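Local coordinates for regulatory protein SdiA (Escherichia coli, PDB 4LFU), which activates transcription of the ftsQAZ cell-division genes and, as a LuxR-type receptor responding to acyl-homoserine lactone autoinducers, of ydiV, at residues N209-N212 with F213-N217; E184-I187 with L188-T191; N223-N226 with K227-A231. All coordinates share one frame; numbering follows the deposited sequence.

Contact 1 of 3, residues N209-N212 with F213-N217; sequences NTVN and FHQKN
His214 lies alongside Thr210, four residues earlier on the same helix. Its CB stands 3.6 Å from Val211 O. With the ring anti to the carbonyl carbon (chi1 -66°), CG is swung toward the start of the helix and lies 3.6 Å from Thr210 O. One atom further, His214 CD2 comes to 3.1 Å from Thr210 O, oblique to the ring. At the ring's outer side His214 CD2 and NE2 both lie 3.8 Å from Thr210 CG2, the two side chains pointing the same way. Threonine suits this place because its branches divide the work: the methyl supports the imidazole, while OG1, turned beside the backbone N, bonds to Ser207 OG. Thr210 O also accepts the main-chain bond from His214 N (3.0 Å, nearly straight at 171°), so that ring and bond share one carbonyl. One residue before His214, the Phe213 ring points off another flank and carries Asn217 ND2 from the next turn over the centre of one face, 3.6 Å above its plane. Asn212 joins the preceding helix through OD1 and Ser197 OG. Helix 208-222 is the second helix of the predicted helix-turn-helix, the recognition helix in LuxR-family regulators. Val211 rests on Ser197 and Ile200 of helix 197-204, whereas His214 and Gln215 pack on Ile187 of helix 182-192.

Contact 2 of 3, residues E184-I187 with L188-T191; sequences EKEI and LRWT
Thr191 reaches back one turn to Ile187 and doubles the bond that a helix would make there. Its backbone N donates to Ile187 O at 3.0 Å, and Thr191 OG1 donates to Ile187 O at 2.9 Å. The two donors come from opposite faces of the carbonyl plane, the hydroxyl lying 37° out of it. A beta-hydroxyl turned beside the backbone N suits this double use of one carbonyl, and threonine supplies it with chi1 near -62°. OG1 is gripped from a second side, taking a hydrogen bond from Gln215 NE2 of helix 208-222. Such a link fits the compact helical fold of the LuxR-type DNA-binding domain, in which helix 182-192 packs against the two helices of the helix-turn-helix and against helix 227-237. Among the other main-chain bonds, Leu188 N to Glu184 O and Arg189 N to Lys185 O are both short, at 2.9 Å, but Trp190 N to Glu186 O is weak at 3.4 Å. Near the latter acceptor the indole of Trp190 brings CD1 to 3.3 Å from Glu186 O. Arg189 bends at chi3 (-65°) and lays one face of its guanidinium over its own helix: Lys185 O stands 3.6 Å above the plane, and Glu186 CA covers the same face. Glu186 does not pair with it, the nearer charged atoms, Glu186 OE2 and Arg189 NH2, being 5.1 Å apart; its OE1 makes a salt bridge with Arg183. Buried Glu184 finds its countercharge in Lys221, through OE2.

Contact 3 of 3, residues N223-N226 with K227-A231; sequences NAPN and KTQVA
A short connection between two helices, ending in an N-cap, brings Ala224, Pro225 and Asn226 against the first turn of helix 227-237. Ala224 turns its methyl toward that turn, where Ala224 CB meets Val230 CG2 at 3.6 Å; alanine's small methyl fits flush against the valine. The same Val230 CG2 lies 3.4 Å from Asn226 O, so one methyl branch touches the connection at two points. Val230 can do so because CG2 is turned beside its own backbone N, back toward the helix start. On the outer flank Gln229 runs out extended beyond CG and crosses the proline ring at about a right angle. Gln229 CD comes to 3.7 Å from Pro225 CD and 4.0 Å from Ala224 CB, so the long, partly exposed side chain lies against Pro225 and Ala224. The loop begins with a Schellman motif closing helix 208-222, where Asn223 takes positive phi (60°), a conformation asparagine tolerates better than most residues. It ends at Asn226 in the N-cap position, a place for which asparagine is well suited: with CG held between the backbone N and the carbonyl carbon (chi1 48°), the short side chain folds back over the start of the helix, Asn226 CG standing 4.2 Å from Thr228 N. Proline just ahead suits the irregular turn, since its ring restrains phi. Lys227 lays its chain against Gln215 and Gln219 of helix 208-222, while on another flank Thr228 packs on Thr228 of the second subunit.

How the contacts relate
All three contacts belong to the LuxR-type DNA-binding domain; two are turns within helices and the third a loop leading into a helix, and their centres lie 11 to 12 Å apart. Contacts 1 and 2 meet most intimately: Asn217 CB lies 3.3 Å from Glu184 OE1, and His214 CD2 lies 3.5 Å from Ile187 CD1. Contact 3 closes on contact 2 through apolar groups, with Leu188 CD1 3.7 Å from Val230 CG1. Its link to contact 1 is lighter, Lys227 CB lying 3.7 Å from Gln215 OE1. Contacts 2 and 3 both touch the second subunit, whereas contact 1, on the predicted DNA-reading helix, is touched by no other chain of the assembly.

Contact 1 of 3, residues N209-N212 with F213-N217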
# COMPACT_ATOMS: atom_id res chain seq x y z
N ASN A 209 27.25 20.98 -11.77
CA ASN A 209 27.18 21.84 -10.59
C ASN A 209 25.78 22.05 -10.08
O ASN A 209 25.56 22.02 -8.88
CB ASN A 209 27.78 23.21 -10.90
CG ASN A 209 29.25 23.23 -10.65
OD1 ASN A 209 29.69 23.29 -9.49
ND2 ASN A 209 30.03 23.16 -11.71
N THR A 210 24.85 22.27 -11.01
CA THR A 210 23.43 22.42 -10.69
C THR A 210 22.85 21.14 -10.11
O THR A 210 22.16 21.18 -9.08
CB THR A 210 22.63 22.85 -11.94
OG1 THR A 210 23.18 24.07 -12.46
CG2 THR A 210 21.14 23.05 -11.62
N VAL A 211 23.13 20.00 -10.78
CA VAL A 211 22.68 18.70 -10.33
C VAL A 211 23.15 18.49 -8.89
O VAL A 211 22.34 18.22 -8.02
CB VAL A 211 23.16 17.51 -11.26
CG1 VAL A 211 22.84 16.17 -10.62
CG2 VAL A 211 22.51 17.59 -12.66
N ASN A 212 24.45 18.65 -8.66
CA ASN A 212 25.08 18.43 -7.36
C ASN A 212 24.63 19.43 -6.31
O ASN A 212 24.58 19.09 -5.12
CB ASN A 212 26.62 18.39 -7.47
CG ASN A 212 27.11 17.31 -8.46
OD1 ASN A 212 26.49 16.25 -8.61
ND2 ASN A 212 28.21 17.60 -9.16
N PHE A 213 24.32 20.65 -6.75
CA PHE A 213 23.69 21.64 -5.90
C PHE A 213 22.41 21.08 -5.30
O PHE A 213 22.25 21.05 -4.10
CB PHE A 213 23.38 22.90 -6.72
CG PHE A 213 22.75 24.04 -5.93
CD1 PHE A 213 23.26 24.44 -4.69
CD2 PHE A 213 21.66 24.74 -6.46
CE1 PHE A 213 22.69 25.51 -3.98
CE2 PHE A 213 21.08 25.82 -5.75
CZ PHE A 213 21.61 26.20 -4.52
N HIS A 214 21.49 20.64 -6.16
CA HIS A 214 20.23 20.04 -5.71
C HIS A 214 20.38 18.80 -4.82
O HIS A 214 19.67 18.68 -3.82
CB HIS A 214 19.31 19.76 -6.92
CG HIS A 214 18.85 21.00 -7.62
ND1 HIS A 214 18.01 21.92 -7.03
CD2 HIS A 214 19.13 21.48 -8.85
CE1 HIS A 214 17.77 22.90 -7.87
NE2 HIS A 214 18.44 22.66 -8.99
N GLN A 215 21.31 17.91 -5.18
CA GLN A 215 21.64 16.71 -4.40
C GLN A 215 22.02 17.08 -2.97
O GLN A 215 21.49 16.51 -2.02
CB GLN A 215 22.80 15.90 -5.02
CG GLN A 215 22.55 15.28 -6.39
CD GLN A 215 21.57 14.12 -6.40
OE1 GLN A 215 20.82 13.89 -5.44
NE2 GLN A 215 21.53 13.41 -7.53
N LYS A 216 22.93 18.04 -2.85
CA LYS A 216 23.38 18.62 -1.59
C LYS A 216 22.29 19.21 -0.72
O LYS A 216 22.32 19.00 0.49
CB LYS A 216 24.44 19.69 -1.86
CG LYS A 216 25.86 19.22 -1.59
CD LYS A 216 26.18 17.87 -2.26
CE LYS A 216 26.96 16.95 -1.33
NZ LYS A 216 27.14 15.58 -1.95
N ASN A 217 21.36 19.94 -1.33
CA ASN A 217 20.24 20.56 -0.59
C ASN A 217 19.27 19.52 -0.01
O ASN A 217 18.72 19.72 1.07
CB ASN A 217 19.44 21.54 -1.48
CG ASN A 217 20.28 22.77 -1.93
OD1 ASN A 217 21.31 23.10 -1.34
ND2 ASN A 217 19.80 23.46 -2.98

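Contact 2 of 3, residues E184-I187 with L188-T191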
# COMPACT_ATOMS: atom_id res chain seq x y z
N GLU A 184 14.14 19.17 -7.38
CA GLU A 184 14.83 18.19 -6.54
C GLU A 184 14.29 16.78 -6.78
O GLU A 184 15.07 15.88 -7.06
CB GLU A 184 14.75 18.60 -5.05
CG GLU A 184 15.65 19.78 -4.75
CD GLU A 184 15.55 20.34 -3.33
OE1 GLU A 184 16.51 21.04 -2.93
OE2 GLU A 184 14.54 20.11 -2.62
N LYS A 185 12.97 16.61 -6.71
CA LYS A 185 12.29 15.33 -7.01
C LYS A 185 12.62 14.78 -8.41
O LYS A 185 12.90 13.58 -8.57
CB LYS A 185 10.77 15.46 -6.83
CG LYS A 185 10.34 15.65 -5.39
CD LYS A 185 8.82 15.56 -5.24
CE LYS A 185 8.28 16.82 -4.55
NZ LYS A 185 7.25 16.56 -3.47
N GLU A 186 12.63 15.66 -9.42
CA GLU A 186 13.00 15.26 -10.78
C GLU A 186 14.42 14.68 -10.87
O GLU A 186 14.62 13.62 -11.45
CB GLU A 186 12.81 16.43 -11.76
CG GLU A 186 13.36 16.18 -13.17
CD GLU A 186 13.06 17.33 -14.12
OE1 GLU A 186 13.37 18.49 -13.75
OE2 GLU A 186 12.50 17.10 -15.22
N ILE A 187 15.40 15.39 -10.33
CA ILE A 187 16.76 14.88 -10.17
C ILE A 187 16.84 13.56 -9.36
O ILE A 187 17.59 12.67 -9.70
CB ILE A 187 17.71 15.98 -9.60
CG1 ILE A 187 18.05 17.00 -10.72
CG2 ILE A 187 19.04 15.36 -9.01
CD1 ILE A 187 18.47 18.35 -10.23
N LEU A 188 16.04 13.46 -8.30
CA LEU A 188 15.98 12.26 -7.47
C LEU A 188 15.54 11.04 -8.27
O LEU A 188 16.17 10.00 -8.21
CB LEU A 188 15.09 12.48 -6.26
CG LEU A 188 15.57 11.69 -5.04
CD1 LEU A 188 17.06 11.98 -4.72
CD2 LEU A 188 14.64 12.01 -3.88
N ARG A 189 14.49 11.21 -9.06
CA ARG A 189 14.00 10.17 -9.98
C ARG A 189 15.03 9.61 -10.95
O ARG A 189 15.07 8.39 -11.18
CB ARG A 189 12.77 10.65 -10.75
CG ARG A 189 11.52 10.76 -9.86
CD ARG A 189 10.24 10.88 -10.71
NE ARG A 189 10.22 12.13 -11.47
CZ ARG A 189 9.84 13.31 -10.98
NH1 ARG A 189 9.42 13.41 -9.71
NH2 ARG A 189 9.85 14.37 -11.76
N TRP A 190 15.86 10.48 -11.52
CA TRP A 190 16.92 10.04 -12.43
C TRP A 190 18.03 9.34 -11.65
O TRP A 190 18.68 8.42 -12.17
CB TRP A 190 17.48 11.20 -13.30
CG TRP A 190 16.53 11.62 -14.37
CD1 TRP A 190 15.77 12.75 -14.37
CD2 TRP A 190 16.18 10.90 -15.56
NE1 TRP A 190 14.97 12.79 -15.49
CE2 TRP A 190 15.20 11.67 -16.24
CE3 TRP A 190 16.60 9.68 -16.13
CZ2 TRP A 190 14.64 11.26 -17.46
CZ3 TRP A 190 16.04 9.27 -17.34
CH2 TRP A 190 15.06 10.06 -17.99
N THR A 191 18.24 9.78 -10.41
CA THR A 191 19.19 9.14 -9.49
C THR A 191 18.80 7.67 -9.18
O THR A 191 19.63 6.74 -9.27
CB THR A 191 19.35 9.98 -8.20
OG1 THR A 191 19.88 11.25 -8.57
CG2 THR A 191 20.30 9.31 -7.17

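Contact 3 of 3, residues N223-N226 with K227-A231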
# COMPACT_ATOMS: atom_id res chain seq x y z
N ASN A 223 19.39 15.37 6.54
CA ASN A 223 20.62 14.93 7.20
C ASN A 223 21.16 13.57 6.67
O ASN A 223 21.64 12.75 7.44
CB ASN A 223 20.40 14.94 8.72
CG ASN A 223 21.70 15.01 9.52
OD1 ASN A 223 21.74 14.57 10.68
ND2 ASN A 223 22.77 15.57 8.92
N ALA A 224 21.10 13.37 5.35
CA ALA A 224 21.60 12.15 4.71
C ALA A 224 23.09 12.24 4.39
O ALA A 224 23.58 13.32 4.09
CB ALA A 224 20.80 11.85 3.44
N PRO A 225 23.84 11.11 4.47
CA PRO A 225 25.26 11.13 4.06
C PRO A 225 25.54 11.14 2.53
O PRO A 225 26.65 11.49 2.11
CB PRO A 225 25.82 9.85 4.69
CG PRO A 225 24.67 8.94 4.77
CD PRO A 225 23.43 9.79 4.99
N ASN A 226 24.56 10.74 1.72
CA ASN A 226 24.75 10.68 0.26
C ASN A 226 23.39 10.61 -0.45
O ASN A 226 22.36 10.55 0.19
CB ASN A 226 25.64 9.49 -0.14
CG ASN A 226 25.22 8.19 0.52
OD1 ASN A 226 26.02 7.55 1.18
ND2 ASN A 226 23.96 7.81 0.40
N LYS A 227 23.41 10.62 -1.79
CA LYS A 227 22.22 10.62 -2.63
C LYS A 227 21.43 9.29 -2.60
O LYS A 227 20.23 9.27 -2.84
CB LYS A 227 22.61 10.96 -4.08
CG LYS A 227 23.51 9.92 -4.76
CD LYS A 227 24.18 10.49 -6.01
CE LYS A 227 24.54 9.36 -6.97
NZ LYS A 227 25.20 9.86 -8.21
N THR A 228 22.15 8.19 -2.34
CA THR A 228 21.55 6.83 -2.30
C THR A 228 20.52 6.72 -1.20
O THR A 228 19.43 6.22 -1.46
CB THR A 228 22.60 5.69 -2.11
OG1 THR A 228 23.67 5.86 -3.06
CG2 THR A 228 21.94 4.31 -2.33
N GLN A 229 20.88 7.19 -0.01
CA GLN A 229 19.96 7.22 1.13
C GLN A 229 18.75 8.13 0.85
O GLN A 229 17.62 7.79 1.19
CB GLN A 229 20.64 7.65 2.47
CG GLN A 229 19.61 7.60 3.62
CD GLN A 229 20.05 8.22 4.93
OE1 GLN A 229 20.79 7.61 5.69
NE2 GLN A 229 19.52 9.41 5.24
N VAL A 230 19.00 9.27 0.20
CA VAL A 230 17.88 10.17 -0.17
C VAL A 230 16.92 9.52 -1.15
O VAL A 230 15.70 9.50 -0.93
CB VAL A 230 18.36 11.50 -0.75
CG1 VAL A 230 17.15 12.41 -1.04
CG2 VAL A 230 19.31 12.16 0.19
N ALA A 231 17.48 8.97 -2.23
CA ALA A 231 16.67 8.29 -3.23
C ALA A 231 15.92 7.08 -2.65
O ALA A 231 14.75 6.87 -2.97
CB ALA A 231 17.55 7.89 -4.42